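Local atomic coordinates of dihydropteroate synthase (Mycobacterium smegmatis, PDB entry 6OMZ), a protein that probably catalyses the condensation of para-aminobenzoate with 6-hydroxymethyl-7,8-dihydropterin diphosphate to give 7,8-dihydropteroate, a precursor of folate. Residues T31-S36 and V48-A53; G248-T253 and V270-A275. The protein carries 1 engineered substitution. One frame throughout, in Å; residues are numbered along the deposited sequence.

How the contacts relate
Near the N terminus, strand 23-29 is the first strand of the TIM-barrel sheet. Helix 30-35 follows it directly. Contact 1 then closes a short loop, joining this helix to helix 44-56 across 11 intervening residues. The chain next runs through most of the barrel before contact 2 opens. Contact 2 closes a loop of 16 residues that holds the rest of helix 250-262 and most of strand 267-270, and it ties that helix to the start of helix 273-287. The two loops follow one another and neither nest nor cross. Strands 23-29 and 267-270 are neighbours in the sheet. The centres of contact 1 and contact 2 lie about 17 Å apart.

Contact 1 of 2, residues T31-S36 and V48-A53; sequences TQDSFS and VEHGLA
D33 and H50 make this contact by themselves, through one side-chain hydrogen bond between helix 30-35 and helix 44-56. The CA atoms of the two residues are 8.3 Å apart, so the side chains span the gap. The H50 side chain can be followed outward. Its CB points toward helix 30-35 and has D33 OD2 at 3.7 Å. CG lies anti to the backbone N (chi1 -172°), which carries the ring away from its own helix. CG is 3.6 Å from D33 OD2. ND1 does the binding: it donates to D33 OD2 at 2.8 Å, with an N-H...O angle of 159°. The oxygen sits at the ring edge, close to the ring plane. CE1, the next ring atom, is 3.8 Å from D33 OD2. On the other side, D33 takes the N-H on the syn side of OD2, with the donor somewhat out of the carboxylate plane. The carboxylate and the ring are turned 50° against each other, so they do not stack. Around the pair, both side chains touch V28 of strand 23-29, and D33 also rests on R46 and A47. This is a His-carboxylate pair at the surface, and the D33 side chain is about 10 Å from the bound pterin monophosphate. The bond places a proton on ND1, and the nearby carboxylate would probably favour the doubly protonated imidazolium, although the charge is not seen.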
loop_
_atom_site.group_PDB
_atom_site.type_symbol
_atom_site.label_atom_id
_atom_site.label_comp_id
_atom_site.label_asym_id
_atom_site.label_seq_id
_atom_site.Cartn_x
_atom_site.Cartn_y
_atom_site.Cartn_z
ATOM N N THR A 31 -2.275 9.192 -12.101
ATOM C CA THR A 31 -1.222 9.625 -13.006
ATOM C C THR A 31 -0.779 8.475 -13.897
ATOM O O THR A 31 -0.642 8.635 -15.119
ATOM C CB THR A 31 -0.049 10.187 -12.203
ATOM O OG1 THR A 31 -0.440 11.432 -11.601
ATOM C CG2 THR A 31 1.153 10.419 -13.102
ATOM N N GLN A 32 -0.560 7.299 -13.305
ATOM C CA GLN A 32 -0.158 6.152 -14.113
ATOM C C GLN A 32 -1.267 5.744 -15.081
ATOM O O GLN A 32 -1.005 5.492 -16.266
ATOM C CB GLN A 32 0.240 4.982 -13.213
ATOM C CG GLN A 32 1.182 3.979 -13.884
ATOM C CD GLN A 32 2.558 4.567 -14.181
ATOM O OE1 GLN A 32 2.800 5.104 -15.265
ATOM N NE2 GLN A 32 3.464 4.469 -13.214
ATOM N N ASP A 33 -2.516 5.696 -14.607
ATOM C CA ASP A 33 -3.622 5.364 -15.505
ATOM C C ASP A 33 -3.700 6.334 -16.672
ATOM O O ASP A 33 -3.973 5.926 -17.806
ATOM C CB ASP A 33 -4.948 5.354 -14.750
ATOM C CG ASP A 33 -5.096 4.140 -13.858
ATOM O OD1 ASP A 33 -4.183 3.276 -13.858
ATOM O OD2 ASP A 33 -6.123 4.054 -13.154
ATOM N N SER A 34 -3.445 7.619 -16.424
ATOM C CA SER A 34 -3.617 8.617 -17.475
ATOM C C SER A 34 -2.454 8.624 -18.456
ATOM O O SER A 34 -2.653 8.868 -19.653
ATOM C CB SER A 34 -3.773 10.012 -16.867
ATOM O OG SER A 34 -4.947 10.097 -16.085
ATOM N N PHE A 35 -1.239 8.369 -17.975
ATOM C CA PHE A 35 -0.040 8.681 -18.742
ATOM C C PHE A 35 0.828 7.486 -19.100
ATOM O O PHE A 35 1.701 7.632 -19.964
ATOM C CB PHE A 35 0.837 9.687 -17.978
ATOM C CG PHE A 35 0.160 10.997 -17.690
ATOM C CD1 PHE A 35 -0.690 11.577 -18.618
ATOM C CD2 PHE A 35 0.385 11.654 -16.492
ATOM C CE1 PHE A 35 -1.304 12.788 -18.358
ATOM C CE2 PHE A 35 -0.230 12.862 -16.222
ATOM C CZ PHE A 35 -1.073 13.433 -17.163
ATOM N N SER A 36 0.623 6.319 -18.478
ATOM C CA SER A 36 1.608 5.244 -18.598
ATOM C C SER A 36 1.775 4.786 -20.042
ATOM O O SER A 36 2.896 4.499 -20.478
ATOM C CB SER A 36 1.230 4.057 -17.708
ATOM O OG SER A 36 0.079 3.384 -18.192
ATOM N N VAL A 48 -11.643 6.321 -12.688
ATOM C CA VAL A 48 -12.870 5.921 -12.008
ATOM C C VAL A 48 -13.330 4.549 -12.493
ATOM O O VAL A 48 -13.693 3.680 -11.690
ATOM C CB VAL A 48 -13.961 6.989 -12.195
ATOM C CG1 VAL A 48 -15.325 6.429 -11.814
ATOM C CG2 VAL A 48 -13.624 8.229 -11.374
ATOM N N GLU A 49 -13.332 4.334 -13.815
ATOM C CA GLU A 49 -13.736 3.024 -14.322
ATOM C C GLU A 49 -12.780 1.935 -13.853
ATOM O O GLU A 49 -13.197 0.793 -13.628
ATOM C CB GLU A 49 -13.814 3.037 -15.850
ATOM C CG GLU A 49 -14.930 3.915 -16.410
ATOM C CD GLU A 49 -16.324 3.465 -15.989
ATOM O OE1 GLU A 49 -16.522 2.256 -15.722
ATOM O OE2 GLU A 49 -17.226 4.330 -15.927
ATOM N N HIS A 50 -11.500 2.275 -13.704
ATOM C CA HIS A 50 -10.532 1.333 -13.148
ATOM C C HIS A 50 -10.921 0.929 -11.727
ATOM O O HIS A 50 -10.996 -0.264 -11.403
ATOM C CB HIS A 50 -9.134 1.960 -13.180
ATOM C CG HIS A 50 -8.035 1.014 -12.808
ATOM N ND1 HIS A 50 -6.759 1.438 -12.520
ATOM C CD2 HIS A 50 -8.020 -0.335 -12.689
ATOM C CE1 HIS A 50 -6.003 0.394 -12.233
ATOM N NE2 HIS A 50 -6.742 -0.694 -12.336
ATOM N N GLY A 51 -11.205 1.914 -10.878
ATOM C CA GLY A 51 -11.632 1.620 -9.517
ATOM C C GLY A 51 -12.921 0.818 -9.462
ATOM O O GLY A 51 -13.038 -0.128 -8.680
ATOM N N LEU A 52 -13.899 1.175 -10.296
ATOM C CA LEU A 52 -15.135 0.392 -10.350
ATOM C C LEU A 52 -14.860 -1.056 -10.741
ATOM O O LEU A 52 -15.498 -1.986 -10.218
ATOM C CB LEU A 52 -16.111 1.033 -11.334
ATOM C CG LEU A 52 -16.681 2.401 -10.960
ATOM C CD1 LEU A 52 -17.558 2.912 -12.085
ATOM C CD2 LEU A 52 -17.483 2.300 -9.663
ATOM N N ALA A 53 -13.922 -1.267 -11.671
ATOM C CA ALA A 53 -13.601 -2.621 -12.113
ATOM C C ALA A 53 -12.911 -3.418 -11.010
ATOM O O ALA A 53 -13.110 -4.636 -10.895
ATOM C CB ALA A 53 -12.715 -2.569 -13.355
#

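Contact 2 of 2, residues G248-T253 and V270-A275; sequences GRETAT and VHDVQA. With PMM (pterin-6-yl-methyl-monophosphate), chain D.
E250 and D272 have the most surface buried here, although both are acids. E250 is in the first turn of helix 250-262, and D272 is the N-cap of helix 273-287. The E250 chain bends at chi2 (-69°) and brings its carboxylate against the CB of D272. E250 OE1 is 3.4 Å from D272 CB. The two carboxylate planes are 80° apart, and E250 OE1 stays 4.3 Å from D272 OD2. Each acid has its own partners. E250 OE2 forms a salt bridge with R228. E250 OE1 accepts from a water at 2.6 Å, and that water accepts from the backbone N of D272 at 2.8 Å. D272 points its CG anti to its backbone N (chi1 -168°), and OD1 caps the helix by accepting from A275 N at 3.0 Å. The capping N-H arrives from above the carboxylate plane.

T253, one turn further along helix 250-262, makes the apolar part of the contact. Its CG2 meets CG1 of V270, the last residue of strand 267-270, at 4.2 Å. T253 OG1 donates to R249 O, and T253 N reaches the same oxygen from the opposite face of its plane.

Between V270 and D272 stands H271, a residue of the ligand pocket. Its NE2 donates to O1P of the bound pterin monophosphate at 2.6 Å, with the phosphate at the ring edge. The arginine, the bridging water and the helix start probably offset the closeness of the two acids, right beside H271, one of the residues that bind the ligand.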
loop_
_atom_site.group_PDB
_atom_site.type_symbol
_atom_site.label_atom_id
_atom_site.label_comp_id
_atom_site.label_asym_id
_atom_site.label_seq_id
_atom_site.Cartn_x
_atom_site.Cartn_y
_atom_site.Cartn_z
ATOM N N GLY A 248 4.879 -10.371 -15.553
ATOM C CA GLY A 248 5.088 -11.753 -15.187
ATOM C C GLY A 248 5.253 -11.994 -13.703
ATOM O O GLY A 248 5.692 -13.078 -13.309
ATOM N N ARG A 249 4.931 -11.015 -12.858
ATOM C CA ARG A 249 5.064 -11.164 -11.416
ATOM C C ARG A 249 3.725 -11.383 -10.720
ATOM O O ARG A 249 3.681 -11.390 -9.487
ATOM C CB ARG A 249 5.757 -9.932 -10.808
ATOM C CG ARG A 249 7.143 -9.646 -11.416
ATOM C CD ARG A 249 7.762 -8.318 -10.992
ATOM N NE ARG A 249 8.869 -7.982 -11.908
ATOM C CZ ARG A 249 9.592 -6.867 -11.862
ATOM N NH1 ARG A 249 9.352 -5.952 -10.928
ATOM N NH2 ARG A 249 10.575 -6.680 -12.741
ATOM N N GLU A 250 2.639 -11.569 -11.469
ATOM C CA GLU A 250 1.325 -11.585 -10.822
ATOM C C GLU A 250 1.027 -12.907 -10.120
ATOM O O GLU A 250 0.374 -12.914 -9.075
ATOM C CB GLU A 250 0.231 -11.275 -11.847
ATOM C CG GLU A 250 0.381 -9.909 -12.525
ATOM C CD GLU A 250 0.142 -8.722 -11.592
ATOM O OE1 GLU A 250 -0.018 -8.914 -10.361
ATOM O OE2 GLU A 250 0.118 -7.581 -12.105
ATOM N N THR A 251 1.443 -14.042 -10.678
ATOM C CA THR A 251 1.261 -15.283 -9.927
ATOM C C THR A 251 1.980 -15.202 -8.583
ATOM O O THR A 251 1.401 -15.503 -7.532
ATOM C CB THR A 251 1.751 -16.488 -10.726
ATOM O OG1 THR A 251 1.083 -16.533 -11.996
ATOM C CG2 THR A 251 1.474 -17.782 -9.952
ATOM N N ALA A 252 3.237 -14.759 -8.595
ATOM C CA ALA A 252 3.982 -14.616 -7.346
ATOM C C ALA A 252 3.274 -13.677 -6.374
ATOM O O ALA A 252 3.201 -13.955 -5.168
ATOM C CB ALA A 252 5.398 -14.115 -7.654
ATOM N N THR A 253 2.738 -12.562 -6.883
ATOM C CA THR A 253 2.035 -11.607 -6.026
ATOM C C THR A 253 0.816 -12.245 -5.371
ATOM O O THR A 253 0.571 -12.054 -4.175
ATOM C CB THR A 253 1.627 -10.380 -6.851
ATOM O OG1 THR A 253 2.807 -9.700 -7.316
ATOM C CG2 THR A 253 0.778 -9.420 -6.022
ATOM N N VAL A 270 -2.649 -4.522 -3.812
ATOM C CA VAL A 270 -2.356 -5.195 -5.076
ATOM C C VAL A 270 -2.870 -4.388 -6.263
ATOM O O VAL A 270 -3.848 -3.641 -6.173
ATOM C CB VAL A 270 -2.953 -6.627 -5.136
ATOM C CG1 VAL A 270 -2.399 -7.510 -3.986
ATOM C CG2 VAL A 270 -4.486 -6.572 -5.083
ATOM N N HIS A 271 -2.209 -4.572 -7.401
ATOM C CA HIS A 271 -2.723 -4.033 -8.653
ATOM C C HIS A 271 -3.725 -4.988 -9.292
ATOM O O HIS A 271 -4.777 -4.561 -9.787
ATOM C CB HIS A 271 -1.561 -3.764 -9.615
ATOM C CG HIS A 271 -0.588 -2.745 -9.106
ATOM N ND1 HIS A 271 -0.722 -1.400 -9.367
ATOM C CD2 HIS A 271 0.526 -2.876 -8.345
ATOM C CE1 HIS A 271 0.276 -0.743 -8.799
ATOM N NE2 HIS A 271 1.045 -1.614 -8.169
ATOM N N ASP A 272 -3.395 -6.281 -9.326
ATOM C CA ASP A 272 -4.237 -7.289 -9.979
ATOM C C ASP A 272 -5.153 -7.858 -8.910
ATOM O O ASP A 272 -4.841 -8.852 -8.249
ATOM C CB ASP A 272 -3.392 -8.375 -10.638
ATOM C CG ASP A 272 -4.201 -9.285 -11.563
ATOM O OD1 ASP A 272 -5.437 -9.397 -11.397
ATOM O OD2 ASP A 272 -3.583 -9.897 -12.466
ATOM N N VAL A 273 -6.300 -7.209 -8.733
ATOM C CA VAL A 273 -7.245 -7.647 -7.710
ATOM C C VAL A 273 -7.804 -9.026 -8.048
ATOM O O VAL A 273 -7.886 -9.904 -7.184
ATOM C CB VAL A 273 -8.343 -6.582 -7.539
ATOM C CG1 VAL A 273 -9.524 -7.129 -6.739
ATOM C CG2 VAL A 273 -7.740 -5.347 -6.844
ATOM N N GLN A 274 -8.151 -9.254 -9.314
ATOM C CA GLN A 274 -8.727 -10.538 -9.700
ATOM C C GLN A 274 -7.811 -11.702 -9.331
ATOM O O GLN A 274 -8.275 -12.733 -8.831
ATOM C CB GLN A 274 -9.024 -10.549 -11.194
ATOM C CG GLN A 274 -9.615 -11.886 -11.646
ATOM C CD GLN A 274 -9.968 -11.905 -13.123
ATOM O OE1 GLN A 274 -9.197 -12.383 -13.957
ATOM N NE2 GLN A 274 -11.139 -11.387 -13.448
ATOM N N ALA A 275 -6.507 -11.554 -9.551
ATOM C CA ALA A 275 -5.604 -12.668 -9.268
ATOM C C ALA A 275 -5.517 -12.952 -7.772
ATOM O O ALA A 275 -5.531 -14.117 -7.357
ATOM C CB ALA A 275 -4.222 -12.386 -9.857
HETATM N N5 PMM D . 3.917 0.604 -2.473
HETATM C C6 PMM D . 3.786 1.649 -3.313
HETATM C C7 PMM D . 2.922 2.689 -3.016
HETATM N N8 PMM D . 2.189 2.769 -1.899
HETATM N N1 PMM D . 1.634 1.863 0.104
HETATM C C2 PMM D . 1.765 0.903 1.016
HETATM N N2 PMM D . 1.125 1.009 2.184
HETATM N N3 PMM D . 2.557 -0.196 0.836
HETATM C C4 PMM D . 3.319 -0.444 -0.286
HETATM O O4 PMM D . 3.986 -1.469 -0.382
HETATM C C4A PMM D . 3.224 0.606 -1.322
HETATM C C8A PMM D . 2.354 1.735 -1.063
HETATM C C9 PMM D . 4.696 1.679 -4.506
HETATM O O10 PMM D . 4.313 0.635 -5.439
HETATM P PA PMM D . 3.298 0.764 -6.710
HETATM O O1P PMM D . 3.219 -0.605 -7.280
HETATM O O2P PMM D . 1.936 1.252 -6.213
HETATM O O3P PMM D . 3.875 1.782 -7.685
HETATM O O HOH W 1 -0.976 -7.384 -8.493
#